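Local coordinates for putative peptidase (Chlamydophila abortus, PDB 3CE2), which is a putative zinc metallopeptidase of the M3B (oligopeptidase F) family that probably cleaves small peptides, at residues Ile349-Gln354 against His406-Tyr411; Leu546-Lys551 against Leu564-Ser569. All coordinates share one frame; numbering follows the deposited sequence.

Contact 1. Residues Ile349-Gln354 against His406-Tyr411; sequences IDTLKQ and HSMHSY. With ZN (zinc ion), chain D.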
loop_
_atom_site.group_PDB
_atom_site.type_symbol
_atom_site.label_atom_id
_atom_site.label_comp_id
_atom_site.label_asym_id
_atom_site.label_seq_id
_atom_site.Cartn_x
_atom_site.Cartn_y
_atom_site.Cartn_z
ATOM N N ILE A 349 21.575 8.719 -5.072
ATOM C CA ILE A 349 21.321 10.131 -4.877
ATOM C C ILE A 349 21.399 10.934 -6.190
ATOM O O ILE A 349 20.587 11.820 -6.433
ATOM C CB ILE A 349 22.267 10.656 -3.745
ATOM C CG1 ILE A 349 21.460 11.226 -2.604
ATOM C CG2 ILE A 349 23.405 11.537 -4.248
ATOM C CD1 ILE A 349 20.855 10.134 -1.773
ATOM N N ASP A 350 22.341 10.589 -7.059
ATOM C CA ASP A 350 22.508 11.305 -8.327
ATOM C C ASP A 350 21.425 10.923 -9.301
ATOM O O ASP A 350 20.809 11.782 -9.902
ATOM C CB ASP A 350 23.883 11.030 -8.970
ATOM C CG ASP A 350 25.019 11.757 -8.265
ATOM O OD1 ASP A 350 24.767 12.826 -7.664
ATOM O OD2 ASP A 350 26.165 11.259 -8.301
ATOM N N THR A 351 21.197 9.630 -9.477
ATOM C CA THR A 351 20.128 9.204 -10.369
ATOM C C THR A 351 18.800 9.897 -10.044
ATOM O O THR A 351 18.135 10.405 -10.927
ATOM C CB THR A 351 19.982 7.691 -10.369
ATOM O OG1 THR A 351 21.194 7.139 -10.877
ATOM C CG2 THR A 351 18.861 7.251 -11.282
ATOM N N LEU A 352 18.446 9.943 -8.767
ATOM C CA LEU A 352 17.215 10.594 -8.334
ATOM C C LEU A 352 17.273 12.079 -8.628
ATOM O O LEU A 352 16.300 12.651 -9.091
ATOM C CB LEU A 352 16.973 10.381 -6.835
ATOM C CG LEU A 352 15.690 10.991 -6.289
ATOM C CD1 LEU A 352 14.513 10.652 -7.201
ATOM C CD2 LEU A 352 15.413 10.485 -4.884
ATOM N N LYS A 353 18.415 12.700 -8.356
ATOM C CA LYS A 353 18.553 14.113 -8.601
ATOM C C LYS A 353 18.416 14.382 -10.097
ATOM O O LYS A 353 17.707 15.303 -10.500
ATOM C CB LYS A 353 19.877 14.638 -8.055
ATOM C CG LYS A 353 19.959 16.177 -7.944
ATOM C CD LYS A 353 21.359 16.615 -7.584
ATOM C CE LYS A 353 21.532 18.109 -7.668
ATOM N NZ LYS A 353 21.438 18.738 -6.326
ATOM N N GLN A 354 19.054 13.566 -10.927
ATOM C CA GLN A 354 18.934 13.723 -12.385
ATOM C C GLN A 354 17.495 13.601 -12.859
ATOM O O GLN A 354 17.069 14.339 -13.749
ATOM C CB GLN A 354 19.822 12.728 -13.163
ATOM C CG GLN A 354 21.328 13.015 -13.099
ATOM C CD GLN A 354 21.647 14.511 -12.948
ATOM O OE1 GLN A 354 22.125 14.948 -11.900
ATOM N NE2 GLN A 354 21.362 15.296 -13.988
ATOM N N HIS A 406 9.336 5.069 -4.588
ATOM C CA HIS A 406 8.645 4.153 -5.520
ATOM C C HIS A 406 9.359 4.192 -6.844
ATOM O O HIS A 406 9.553 3.176 -7.493
ATOM C CB HIS A 406 7.192 4.568 -5.815
ATOM C CG HIS A 406 6.245 4.375 -4.681
ATOM N ND1 HIS A 406 6.222 3.233 -3.912
ATOM C CD2 HIS A 406 5.249 5.167 -4.215
ATOM C CE1 HIS A 406 5.274 3.341 -2.998
ATOM N NE2 HIS A 406 4.671 4.507 -3.158
ATOM N N SER A 407 9.714 5.399 -7.250
ATOM C CA SER A 407 10.306 5.626 -8.537
ATOM C C SER A 407 11.642 4.917 -8.718
ATOM O O SER A 407 11.812 4.194 -9.685
ATOM C CB SER A 407 10.423 7.129 -8.797
ATOM O OG SER A 407 9.146 7.598 -9.194
ATOM N N MET A 408 12.572 5.118 -7.790
ATOM C CA MET A 408 13.839 4.409 -7.826
ATOM C C MET A 408 13.656 2.886 -7.773
ATOM O O MET A 408 14.292 2.141 -8.560
ATOM C CB MET A 408 14.772 4.919 -6.732
ATOM C CG MET A 408 15.218 6.368 -6.981
ATOM S SD MET A 408 16.181 6.574 -8.523
ATOM C CE MET A 408 17.801 6.090 -7.960
ATOM N N HIS A 409 12.752 2.420 -6.909
ATOM C CA HIS A 409 12.436 0.987 -6.841
ATOM C C HIS A 409 12.121 0.518 -8.262
ATOM O O HIS A 409 12.740 -0.442 -8.773
ATOM C CB HIS A 409 11.217 0.763 -5.951
ATOM C CG HIS A 409 11.032 -0.646 -5.476
ATOM N ND1 HIS A 409 11.717 -1.722 -6.006
ATOM C CD2 HIS A 409 10.208 -1.157 -4.527
ATOM C CE1 HIS A 409 11.339 -2.830 -5.391
ATOM N NE2 HIS A 409 10.414 -2.514 -4.499
ATOM N N SER A 410 11.172 1.202 -8.905
ATOM C CA SER A 410 10.703 0.785 -10.237
ATOM C C SER A 410 11.798 0.868 -11.290
ATOM O O SER A 410 11.931 0.001 -12.156
ATOM C CB SER A 410 9.501 1.620 -10.671
ATOM O OG SER A 410 8.289 1.025 -10.200
ATOM N N TYR A 411 12.583 1.927 -11.194
ATOM C CA TYR A 411 13.650 2.180 -12.100
ATOM C C TYR A 411 14.632 1.025 -11.997
ATOM O O TYR A 411 14.947 0.389 -12.999
ATOM C CB TYR A 411 14.307 3.496 -11.711
ATOM C CG TYR A 411 15.633 3.742 -12.345
ATOM C CD1 TYR A 411 15.723 4.311 -13.609
ATOM C CD2 TYR A 411 16.805 3.428 -11.675
ATOM C CE1 TYR A 411 16.960 4.564 -14.199
ATOM C CE2 TYR A 411 18.055 3.659 -12.253
ATOM C CZ TYR A 411 18.123 4.221 -13.518
ATOM O OH TYR A 411 19.353 4.454 -14.096
HETATM ZN ZN ZN D . 3.235 5.209 -1.685
#

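Contact 2. Residues Leu546-Lys551 against Leu564-Ser569; sequences LCFLEK and LNFLKS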
loop_
_atom_site.group_PDB
_atom_site.type_symbol
_atom_site.label_atom_id
_atom_site.label_comp_id
_atom_site.label_asym_id
_atom_site.label_seq_id
_atom_site.Cartn_x
_atom_site.Cartn_y
_atom_site.Cartn_z
ATOM N N LEU A 546 12.300 -0.185 8.151
ATOM C CA LEU A 546 13.042 0.215 9.324
ATOM C C LEU A 546 14.273 -0.661 9.558
ATOM O O LEU A 546 15.326 -0.169 9.961
ATOM C CB LEU A 546 12.133 0.198 10.542
ATOM C CG LEU A 546 11.084 1.300 10.551
ATOM C CD1 LEU A 546 10.365 1.225 11.843
ATOM C CD2 LEU A 546 11.717 2.662 10.390
ATOM N N CYS A 547 14.135 -1.951 9.290
ATOM C CA CYS A 547 15.252 -2.884 9.361
ATOM C C CYS A 547 16.352 -2.521 8.389
ATOM O O CYS A 547 17.485 -2.278 8.786
ATOM C CB CYS A 547 14.768 -4.297 9.068
ATOM S SG CYS A 547 16.062 -5.560 9.117
ATOM N N PHE A 548 16.025 -2.482 7.107
ATOM C CA PHE A 548 16.973 -2.043 6.079
ATOM C C PHE A 548 17.638 -0.745 6.455
ATOM O O PHE A 548 18.856 -0.600 6.374
ATOM C CB PHE A 548 16.235 -1.832 4.781
ATOM C CG PHE A 548 16.135 -3.055 3.946
ATOM C CD1 PHE A 548 17.263 -3.811 3.673
ATOM C CD2 PHE A 548 14.934 -3.428 3.393
ATOM C CE1 PHE A 548 17.179 -4.931 2.882
ATOM C CE2 PHE A 548 14.840 -4.537 2.598
ATOM C CZ PHE A 548 15.952 -5.295 2.350
ATOM N N LEU A 549 16.831 0.203 6.891
ATOM C CA LEU A 549 17.351 1.529 7.236
ATOM C C LEU A 549 18.335 1.508 8.415
ATOM O O LEU A 549 19.404 2.130 8.364
ATOM C CB LEU A 549 16.191 2.504 7.499
ATOM C CG LEU A 549 16.640 3.906 7.866
ATOM C CD1 LEU A 549 17.567 4.483 6.799
ATOM C CD2 LEU A 549 15.438 4.804 8.111
ATOM N N GLU A 550 17.977 0.788 9.475
ATOM C CA GLU A 550 18.822 0.708 10.664
ATOM C C GLU A 550 20.201 0.124 10.323
ATOM O O GLU A 550 21.226 0.673 10.719
ATOM C CB GLU A 550 18.127 -0.124 11.737
ATOM C CG GLU A 550 18.924 -0.309 13.035
ATOM C CD GLU A 550 18.868 0.902 13.959
ATOM O OE1 GLU A 550 18.418 1.992 13.522
ATOM O OE2 GLU A 550 19.272 0.753 15.132
ATOM N N LYS A 551 20.221 -0.968 9.565
ATOM C CA LYS A 551 21.468 -1.547 9.108
ATOM C C LYS A 551 22.284 -0.530 8.321
ATOM O O LYS A 551 23.503 -0.457 8.469
ATOM C CB LYS A 551 21.210 -2.782 8.250
ATOM C CG LYS A 551 20.604 -3.950 9.004
ATOM C CD LYS A 551 20.354 -5.181 8.103
ATOM C CE LYS A 551 20.157 -6.415 8.988
ATOM N NZ LYS A 551 19.225 -7.431 8.426
ATOM N N LEU A 564 19.973 -2.200 -2.070
ATOM C CA LEU A 564 20.047 -1.886 -3.478
ATOM C C LEU A 564 19.691 -3.109 -4.298
ATOM O O LEU A 564 18.961 -2.991 -5.302
ATOM C CB LEU A 564 21.425 -1.337 -3.835
ATOM C CG LEU A 564 21.609 0.209 -3.884
ATOM C CD1 LEU A 564 20.453 1.046 -3.315
ATOM C CD2 LEU A 564 22.919 0.668 -3.243
ATOM N N ASN A 565 20.163 -4.282 -3.860
ATOM C CA ASN A 565 19.855 -5.548 -4.556
ATOM C C ASN A 565 18.374 -5.871 -4.452
ATOM O O ASN A 565 17.758 -6.397 -5.398
ATOM C CB ASN A 565 20.641 -6.714 -3.986
ATOM C CG ASN A 565 22.087 -6.739 -4.453
ATOM O OD1 ASN A 565 22.515 -5.915 -5.264
ATOM N ND2 ASN A 565 22.853 -7.693 -3.929
ATOM N N PHE A 566 17.793 -5.544 -3.303
ATOM C CA PHE A 566 16.368 -5.702 -3.150
ATOM C C PHE A 566 15.624 -4.834 -4.196
ATOM O O PHE A 566 14.706 -5.273 -4.854
ATOM C CB PHE A 566 15.974 -5.323 -1.728
ATOM C CG PHE A 566 14.546 -4.960 -1.590
ATOM C CD1 PHE A 566 13.587 -5.935 -1.459
ATOM C CD2 PHE A 566 14.158 -3.640 -1.592
ATOM C CE1 PHE A 566 12.252 -5.598 -1.326
ATOM C CE2 PHE A 566 12.833 -3.296 -1.464
ATOM C CZ PHE A 566 11.875 -4.275 -1.334
ATOM N N LEU A 567 16.050 -3.602 -4.373
ATOM C CA LEU A 567 15.327 -2.705 -5.234
ATOM C C LEU A 567 15.380 -3.222 -6.666
ATOM O O LEU A 567 14.425 -3.055 -7.428
ATOM C CB LEU A 567 15.929 -1.306 -5.135
ATOM C CG LEU A 567 15.678 -0.578 -3.820
ATOM C CD1 LEU A 567 16.123 0.860 -3.888
ATOM C CD2 LEU A 567 14.216 -0.623 -3.514
ATOM N N LYS A 568 16.501 -3.859 -7.027
ATOM C CA LYS A 568 16.708 -4.384 -8.384
ATOM C C LYS A 568 16.065 -5.746 -8.601
ATOM O O LYS A 568 16.219 -6.336 -9.674
ATOM C CB LYS A 568 18.188 -4.500 -8.669
ATOM C CG LYS A 568 18.888 -3.185 -8.465
ATOM C CD LYS A 568 20.407 -3.298 -8.575
ATOM C CE LYS A 568 21.045 -2.069 -7.914
ATOM N NZ LYS A 568 22.365 -1.740 -8.483
ATOM N N SER A 569 15.345 -6.253 -7.599
ATOM C CA SER A 569 14.830 -7.614 -7.676
ATOM C C SER A 569 13.465 -7.702 -8.316
ATOM O O SER A 569 13.046 -8.794 -8.706
ATOM C CB SER A 569 14.804 -8.281 -6.299
ATOM O OG SER A 569 16.100 -8.270 -5.721
#

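Contact 1. Residues Ile349-Gln354 against His406-Tyr411
Met408 reaches from the helix 394-416 side and lays its terminal methyl against Thr351, with CE 3.6 Å from Thr351 CB and 3.7 Å from Thr351 CG2. The methionine chain leaves with CG beside its own backbone N and then bends at both of the next torsions, which carries the thioether across the interface and not along its parent helix. From there SD lies 4.2 Å from Leu352 CB, while CE also sits 4.0 Å from the backbone N of Leu352, so one bent side chain covers two successive residues of the helix 345-357.

The axes of the segments 349-354 and 406-411 make an angle of 108° and stay 10.9 Å apart at closest approach; side chains therefore have to bridge the gap. Helix 394-416 bears the HExxH motif of the zincin metallopeptidases, and on its other flank His406 binds the zinc ion through NE2 at 2.2 Å, alongside His402 and Glu430. Met408 and Tyr411 thus join the helix 345-357 to the face of the metal-binding helix that is turned away from the zinc.

Thr351 divides its two branches. OG1 is beside the backbone N (chi1 -63°) and hydrogen-bonds back to the carbonyl of Glu347, one turn earlier; CG2, turned anti to that N, is directed into the interface. There CG2 rests over one face of the Tyr411 ring in a CH-pi contact, 3.8 Å from Tyr411 CE2 and 28° off the ring normal, the two side chains meeting from opposite directions. Leu352 also packs on Ile337 of helix 330-340, and Met408 touches Trp361 as well.

Contact 2. Residues Leu546-Lys551 against Leu564-Ser569
Phe548 sends the far end of its ring over the base of Phe566: Phe548 CZ lies 4.1 Å from Phe566 CB and 4.2 Å from Phe566 CG. Its neighbour CE2 stands 4.2 Å above the plane of the Phe566 ring, displaced toward the rim and not centred on the face. The ring planes are inclined by 40° with centroids 5.4 Å apart, an oblique aromatic pair.

The side chains cross at about a right angle, and the backbones stay well apart: the nearest alpha carbons, those of Phe548 and Phe566, are 9.9 Å from each other. Phe566 holds CG anti to its backbone N (chi1 158°), which turns the ring toward the C-terminal end of its helix, with CB and one face presented to Phe548. Phe548 does the reverse, with CG beside the backbone N, and extends outward from the helix 536-553, so that its ring reaches about half-way to the alpha carbon of Phe566.

These are consecutive helices, 536-553 and 559-567, joined by a short connection in the largely helical fold of the M3 peptidases. Their two phenylalanines fill the buried angle between them and helices 431-447 and 575-581: Phe548 meets Leu435 and Leu579, Phe566 meets Ile431, Ile578 and Leu579. Tyr563, one turn before Leu567, brings a further ring to Phe548.

Just beyond Phe566 the helix 559-567 runs out. Lys568 N still bonds to Leu564 O at 3.1 Å, but Ser569 N turns to Phe566 O, three residues back, at 3.0 Å. Ser569 OG donates to the carbonyl O of Asn565 in the last turn, tilted 29° from the carbonyl plane.

How the contacts relate
Contact 2 is buried, whereas contact 1 is only partly so, Thr351 and Tyr411 keeping some exposure. Contact 1 nevertheless buries more surface, 203 Å² against 75 Å², because it spreads over a methionine, a leucine, a threonine and a tyrosine; contact 2 rests on one pair of phenylalanines. They share no helix: contact 1 ties helix 345-357 to the zinc-binding helix 394-416, and contact 2 joins neighbours along the chain. Their centres are 14 Å apart, and the two contacts touch through His409, whose NE2 is 3.9 Å from Phe566 CZ and whose ND1 makes a weak hydrogen bond to Leu567 O.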